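Probable GGDEF family protein (Chromobacterium violaceum, PDB 3NJA) is of unknown function but, as the PAS domain of a GGDEF family protein, probably serves as a sensory or signal-relaying module for a diguanylate cyclase-like output. Local coordinates at residues R78-E83 against E98-Q103; Q92-L97 against V117-E122. All blocks are in the same frame, centred on the assembly; numbering follows the deposited sequence.

Contact 1 of 2, residues R78-E83 against E98-Q103; sequences RPFDVE and ERNHIQ. With SO4 (sulfate ion), chain G.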
loop_
_atom_site.group_PDB
_atom_site.type_symbol
_atom_site.label_atom_id
_atom_site.label_comp_id
_atom_site.label_asym_id
_atom_site.label_seq_id
_atom_site.Cartn_x
_atom_site.Cartn_y
_atom_site.Cartn_z
ATOM N N ARG B 78 6.239 -5.921 1.515
ATOM C CA ARG B 78 5.142 -4.973 1.539
ATOM C C ARG B 78 4.928 -4.566 2.981
ATOM O O ARG B 78 4.035 -5.090 3.651
ATOM C CB ARG B 78 3.876 -5.604 0.957
ATOM C CG ARG B 78 3.990 -5.949 -0.529
ATOM C CD ARG B 78 3.915 -4.705 -1.403
ATOM N NE ARG B 78 2.536 -4.327 -1.700
ATOM C CZ ARG B 78 2.154 -3.125 -2.128
ATOM N NH1 ARG B 78 3.048 -2.157 -2.311
ATOM N NH2 ARG B 78 0.871 -2.887 -2.366
ATOM N N PRO B 79 5.740 -3.613 3.459
ATOM C CA PRO B 79 5.810 -3.364 4.896
ATOM C C PRO B 79 4.500 -2.764 5.429
ATOM O O PRO B 79 3.674 -2.275 4.650
ATOM C CB PRO B 79 6.976 -2.367 5.031
ATOM C CG PRO B 79 7.466 -2.094 3.633
ATOM C CD PRO B 79 6.385 -2.536 2.701
ATOM N N PHE B 80 4.306 -2.828 6.743
ATOM C CA PHE B 80 3.121 -2.241 7.362
ATOM C C PHE B 80 3.271 -2.022 8.861
ATOM O O PHE B 80 4.189 -2.545 9.501
ATOM C CB PHE B 80 1.888 -3.099 7.098
ATOM C CG PHE B 80 1.993 -4.491 7.644
ATOM C CD1 PHE B 80 1.345 -4.837 8.824
ATOM C CD2 PHE B 80 2.738 -5.457 6.973
ATOM C CE1 PHE B 80 1.429 -6.125 9.330
ATOM C CE2 PHE B 80 2.831 -6.744 7.466
ATOM C CZ PHE B 80 2.176 -7.078 8.656
ATOM N N ASP B 81 2.345 -1.242 9.405
ATOM C CA ASP B 81 2.343 -0.924 10.814
ATOM C C ASP B 81 1.263 -1.674 11.575
ATOM O O ASP B 81 0.241 -2.074 11.008
ATOM C CB ASP B 81 2.142 0.573 11.000
ATOM C CG ASP B 81 3.249 1.382 10.372
ATOM O OD1 ASP B 81 4.441 1.093 10.646
ATOM O OD2 ASP B 81 2.922 2.312 9.604
ATOM N N VAL B 82 1.512 -1.864 12.870
ATOM C CA VAL B 82 0.510 -2.351 13.807
ATOM C C VAL B 82 0.709 -1.647 15.154
ATOM O O VAL B 82 1.838 -1.506 15.628
ATOM C CB VAL B 82 0.606 -3.864 14.014
ATOM C CG1 VAL B 82 -0.686 -4.376 14.599
ATOM C CG2 VAL B 82 0.882 -4.568 12.703
ATOM N N GLU B 83 -0.383 -1.167 15.742
ATOM C CA GLU B 83 -0.349 -0.616 17.094
ATOM C C GLU B 83 -1.043 -1.577 18.037
ATOM O O GLU B 83 -2.045 -2.194 17.688
ATOM C CB GLU B 83 -1.078 0.718 17.164
ATOM C CG GLU B 83 -0.361 1.885 16.552
ATOM C CD GLU B 83 -0.781 3.186 17.208
ATOM O OE1 GLU B 83 -1.120 3.157 18.417
ATOM O OE2 GLU B 83 -0.768 4.234 16.528
ATOM N N GLU B 98 4.713 -0.983 15.738
ATOM C CA GLU B 98 5.505 -2.074 15.204
ATOM C C GLU B 98 5.520 -2.026 13.689
ATOM O O GLU B 98 4.475 -2.036 13.036
ATOM C CB GLU B 98 4.943 -3.411 15.686
ATOM C CG GLU B 98 5.691 -4.653 15.221
ATOM C CD GLU B 98 4.960 -5.946 15.598
ATOM O OE1 GLU B 98 5.006 -6.340 16.787
ATOM O OE2 GLU B 98 4.324 -6.564 14.711
ATOM N N ARG B 99 6.709 -1.966 13.114
ATOM C CA ARG B 99 6.783 -1.963 11.670
ATOM C C ARG B 99 7.140 -3.359 11.183
ATOM O O ARG B 99 8.106 -3.963 11.654
ATOM C CB ARG B 99 7.762 -0.908 11.165
ATOM C CG ARG B 99 7.482 -0.524 9.736
ATOM C CD ARG B 99 8.452 0.507 9.209
ATOM N NE ARG B 99 8.292 0.693 7.775
ATOM C CZ ARG B 99 7.121 0.837 7.158
ATOM N NH1 ARG B 99 7.087 0.999 5.842
ATOM N NH2 ARG B 99 5.985 0.830 7.845
ATOM N N ASN B 100 6.329 -3.871 10.262
ATOM C CA ASN B 100 6.506 -5.219 9.742
ATOM C C ASN B 100 6.962 -5.210 8.310
ATOM O O ASN B 100 6.488 -4.412 7.509
ATOM C CB ASN B 100 5.221 -6.024 9.852
ATOM C CG ASN B 100 4.796 -6.219 11.293
ATOM O OD1 ASN B 100 4.874 -7.329 11.833
ATOM N ND2 ASN B 100 4.378 -5.127 11.938
ATOM N N HIS B 101 7.898 -6.105 8.019
ATOM C CA HIS B 101 8.411 -6.331 6.687
ATOM C C HIS B 101 8.270 -7.815 6.412
ATOM O O HIS B 101 8.585 -8.633 7.268
ATOM C CB HIS B 101 9.883 -5.953 6.639
ATOM C CG HIS B 101 10.133 -4.489 6.806
ATOM N ND1 HIS B 101 10.273 -3.631 5.738
ATOM C CD2 HIS B 101 10.266 -3.729 7.919
ATOM C CE1 HIS B 101 10.487 -2.405 6.181
ATOM N NE2 HIS B 101 10.491 -2.437 7.501
ATOM N N ILE B 102 7.791 -8.171 5.227
ATOM C CA ILE B 102 7.644 -9.576 4.878
ATOM C C ILE B 102 8.755 -10.020 3.942
ATOM O O ILE B 102 9.205 -9.255 3.102
ATOM C CB ILE B 102 6.316 -9.822 4.180
ATOM C CG1 ILE B 102 5.218 -9.028 4.882
ATOM C CG2 ILE B 102 6.018 -11.324 4.097
ATOM C CD1 ILE B 102 3.845 -9.280 4.326
ATOM N N GLN B 103 9.194 -11.261 4.086
ATOM C CA GLN B 103 10.246 -11.794 3.237
ATOM C C GLN B 103 9.823 -13.172 2.767
ATOM O O GLN B 103 9.726 -14.117 3.567
ATOM C CB GLN B 103 11.586 -11.837 3.980
ATOM C CG GLN B 103 12.221 -13.222 4.114
ATOM C CD GLN B 103 13.552 -13.332 3.385
ATOM O OE1 GLN B 103 14.131 -14.418 3.286
ATOM N NE2 GLN B 103 14.042 -12.208 2.866
HETATM S S SO4 G . 10.201 1.386 4.693
HETATM O O1 SO4 G . 11.468 1.099 4.027
HETATM O O2 SO4 G . 9.589 2.552 4.047
HETATM O O3 SO4 G . 9.328 0.225 4.544
HETATM O O4 SO4 G . 10.440 1.636 6.117
#
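F80 and N100 form the tightly packed centre of this antiparallel strand pair, which joins the two strands of the beta hairpin 80-87/93-104 within the PAS fold; the axes approach to 4.7 Å. CB of N100 sits over one face of the phenyl ring, 3.6 Å from its centroid and 19° off the ring normal, a CH-pi contact; the N100 amide lies nearly parallel to the ring plane (15°), so the two flat groups stack. F80 reaches this position because its CG stands between the backbone N and the carbonyl carbon (chi1 61°), lifting the ring over the neighbouring strand. The amide is steadied in turn by E98: N100 ND2 donates to the anti lone pair of E98 OE2 (3.1 Å), while E98 OE1 is hydrogen-bonded to Y84 OH. N100 N donates to F80 O over 2.6 Å, nearly straight at 171°, and reciprocal backbone bonds join V82 to E98.

The face with D81 and R99 is looser and partly exposed. R99 extends its chain, and NH2 meets D81 OD1 at 3.2 Å, from above the carboxylate plane, as a salt bridge. NE and NH1 of the same guanidinium bind two oxygens of a sulfate, probably from the crystallisation liquor, at 2.9 Å from NE to O4 and 2.7 Å from NH1 to O3. P79 CB lies over the guanidinium face and also over the H101 ring, 3.9 Å from the ring centroid.

Beyond the pair, strand 93-104 continues the sheet to strand 110-119, where W114 stacks on H101. From the second subunit, H73 on helix 63-74 stacks on F80 and W21 on strand 19-24 packs on N100, covering the face that carries both.

Contact 2 of 2, residues Q92-L97 against V117-E122; sequences QVRELL and VIDMTE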
loop_
_atom_site.group_PDB
_atom_site.type_symbol
_atom_site.label_atom_id
_atom_site.label_comp_id
_atom_site.label_asym_id
_atom_site.label_seq_id
_atom_site.Cartn_x
_atom_site.Cartn_y
_atom_site.Cartn_z
ATOM N N GLN B 92 3.046 -3.241 34.240
ATOM C CA GLN B 92 2.923 -1.964 33.525
ATOM C C GLN B 92 2.429 -2.089 32.079
ATOM O O GLN B 92 2.891 -2.945 31.322
ATOM C CB GLN B 92 4.245 -1.191 33.566
ATOM C CG GLN B 92 4.498 -0.493 34.896
ATOM C CD GLN B 92 3.315 0.361 35.311
ATOM O OE1 GLN B 92 3.162 1.499 34.856
ATOM N NE2 GLN B 92 2.457 -0.193 36.169
ATOM N N VAL B 93 1.501 -1.213 31.704
ATOM C CA VAL B 93 0.918 -1.216 30.360
ATOM C C VAL B 93 1.585 -0.263 29.362
ATOM O O VAL B 93 1.771 0.921 29.643
ATOM C CB VAL B 93 -0.590 -0.922 30.414
ATOM C CG1 VAL B 93 -1.118 -0.540 29.034
ATOM C CG2 VAL B 93 -1.311 -2.134 30.943
ATOM N N ARG B 94 1.916 -0.784 28.184
ATOM C CA ARG B 94 2.673 -0.013 27.199
ATOM C C ARG B 94 2.025 -0.014 25.826
ATOM O O ARG B 94 1.551 -1.045 25.365
ATOM C CB ARG B 94 4.105 -0.550 27.094
ATOM C CG ARG B 94 4.966 -0.234 28.315
ATOM C CD ARG B 94 5.284 1.254 28.373
ATOM N NE ARG B 94 5.950 1.658 29.604
ATOM C CZ ARG B 94 6.569 2.823 29.769
ATOM N NH1 ARG B 94 6.619 3.693 28.776
ATOM N NH2 ARG B 94 7.152 3.114 30.923
ATOM N N GLU B 95 2.004 1.149 25.181
ATOM C CA GLU B 95 1.556 1.257 23.791
ATOM C C GLU B 95 2.719 1.116 22.806
ATOM O O GLU B 95 3.704 1.858 22.875
ATOM C CB GLU B 95 0.849 2.583 23.557
ATOM C CG GLU B 95 -0.426 2.729 24.345
ATOM C CD GLU B 95 -1.011 4.125 24.231
ATOM O OE1 GLU B 95 -1.927 4.333 23.397
ATOM O OE2 GLU B 95 -0.546 5.015 24.980
ATOM N N LEU B 96 2.608 0.157 21.895
ATOM C CA LEU B 96 3.682 -0.090 20.926
ATOM C C LEU B 96 3.338 0.241 19.463
ATOM O O LEU B 96 2.202 0.031 19.000
ATOM C CB LEU B 96 4.158 -1.543 21.035
ATOM C CG LEU B 96 5.266 -1.797 22.065
ATOM C CD1 LEU B 96 5.169 -0.844 23.250
ATOM C CD2 LEU B 96 5.309 -3.254 22.515
ATOM N N LEU B 97 4.326 0.762 18.740
ATOM C CA LEU B 97 4.239 0.828 17.283
ATOM C C LEU B 97 5.212 -0.169 16.657
ATOM O O LEU B 97 6.390 -0.205 17.007
ATOM C CB LEU B 97 4.514 2.235 16.759
ATOM C CG LEU B 97 4.317 2.309 15.240
ATOM C CD1 LEU B 97 2.916 1.864 14.876
ATOM C CD2 LEU B 97 4.583 3.705 14.712
ATOM N N VAL B 117 10.020 -2.183 16.819
ATOM C CA VAL B 117 8.964 -1.806 17.740
ATOM C C VAL B 117 9.376 -0.559 18.469
ATOM O O VAL B 117 10.512 -0.440 18.919
ATOM C CB VAL B 117 8.725 -2.879 18.784
ATOM C CG1 VAL B 117 7.599 -3.789 18.358
ATOM C CG2 VAL B 117 10.011 -3.648 19.030
ATOM N N ILE B 118 8.446 0.373 18.574
ATOM C CA ILE B 118 8.673 1.582 19.336
ATOM C C ILE B 118 7.643 1.671 20.445
ATOM O O ILE B 118 6.436 1.573 20.199
ATOM C CB ILE B 118 8.547 2.831 18.453
ATOM C CG1 ILE B 118 9.687 2.896 17.428
ATOM C CG2 ILE B 118 8.502 4.075 19.312
ATOM C CD1 ILE B 118 9.463 2.029 16.178
ATOM N N ASP B 119 8.133 1.830 21.670
ATOM C CA ASP B 119 7.294 2.129 22.813
ATOM C C ASP B 119 6.985 3.617 22.714
ATOM O O ASP B 119 7.879 4.460 22.870
ATOM C CB ASP B 119 8.045 1.795 24.115
ATOM C CG ASP B 119 7.270 2.182 25.390
ATOM O OD1 ASP B 119 6.501 3.167 25.365
ATOM O OD2 ASP B 119 7.451 1.505 26.431
HETATM N N MSE B 120 5.726 3.942 22.432
HETATM C CA MSE B 120 5.299 5.336 22.389
HETATM C C MSE B 120 4.484 5.736 23.618
HETATM O O MSE B 120 3.972 6.849 23.702
HETATM C CB MSE B 120 4.502 5.614 21.132
HETATM C CG MSE B 120 3.430 4.598 20.846
HETATM SE SE MSE B 120 2.820 4.752 18.981
HETATM C CE MSE B 120 1.755 3.126 18.933
ATOM N N THR B 121 4.353 4.815 24.560
ATOM C CA THR B 121 3.802 5.160 25.857
ATOM C C THR B 121 4.374 6.493 26.309
ATOM O O THR B 121 5.593 6.702 26.295
ATOM C CB THR B 121 4.141 4.105 26.896
ATOM O OG1 THR B 121 3.625 2.840 26.463
ATOM C CG2 THR B 121 3.547 4.479 28.237
ATOM N N GLU B 122 3.480 7.395 26.694
ATOM C CA GLU B 122 3.848 8.754 27.064
ATOM C C GLU B 122 4.378 8.820 28.496
ATOM O O GLU B 122 5.440 9.391 28.749
ATOM C CB GLU B 122 2.644 9.693 26.906
ATOM C CG GLU B 122 1.637 9.268 25.839
ATOM C CD GLU B 122 0.675 8.193 26.329
ATOM O OE1 GLU B 122 -0.402 8.551 26.855
ATOM O OE2 GLU B 122 0.995 6.990 26.185
#
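R94 opens the contact by folding back toward D119 and T121. Its chain turns about the CB-CG bond (chi2 -70°), which brings the guanidinium across the aspartate: NH1 lies 3.3 Å from D119 OD2 in a salt bridge and gives a weak hydrogen bond to OD1. The guanidinium and carboxylate planes stand 72° apart, so this is not a coplanar two-pronged pairing. R88 adds a weak, long ion pair to the same carboxylate.

E95 is held through its backbone. Its N donates to T121 OG1 over 2.7 Å, a side-chain hydroxyl serving where a ladder would use a carbonyl. T121 presents that oxygen beside its own backbone N (chi1 -59°). E95 O accepts M120 N at 2.9 Å and, weakly, T121 N as well, while OE1 of E95 forms a salt bridge with R68 of the third subunit.

L96 follows on the D119 face, where CD1 rests 3.7 Å from D119 CA; I39 of the second subunit packs on both residues. At L97 the regular ladder takes over: L97 N donates to I118 O at 2.7 Å, and I118 N returns a bond to L97 O. L97 CB also meets the methyl CE of selenomethionine M120, 3.6 Å away.

The sequence D119-M120-T121 matches the D-x-T motif found at the C-terminal end of many PAS domains. Past the end of strand 110-119, the D119 carboxylate, the T121 hydroxyl and the M120 N bond to E95 O continue the attachment to strand 93-104. That chemistry is consistent with a polar junction fixing where the chain leaves the PAS sheet for the downstream region.

From the N terminus, the chain passes the two-stranded sheet 19-24/30-32 and its three helices before 78-83 starts the first strand of the three-stranded sheet. Next come 92-97 and 98-103, consecutive segments along strand 93-104, and finally 117-122. Contact 1 spans 14 intervening residues and closes the hairpin 80-87/93-104; contact 2 spans 19 and closes the hairpin 93-104/110-119. Their segments alternate, so the two closures cross rather than nest. The centres lie about 16 Å apart, and packing joins them where E98 CG meets V117 CG1 at 3.8 Å. Both touch the second subunit, and V117 extends the sheet into it by antiparallel pairing.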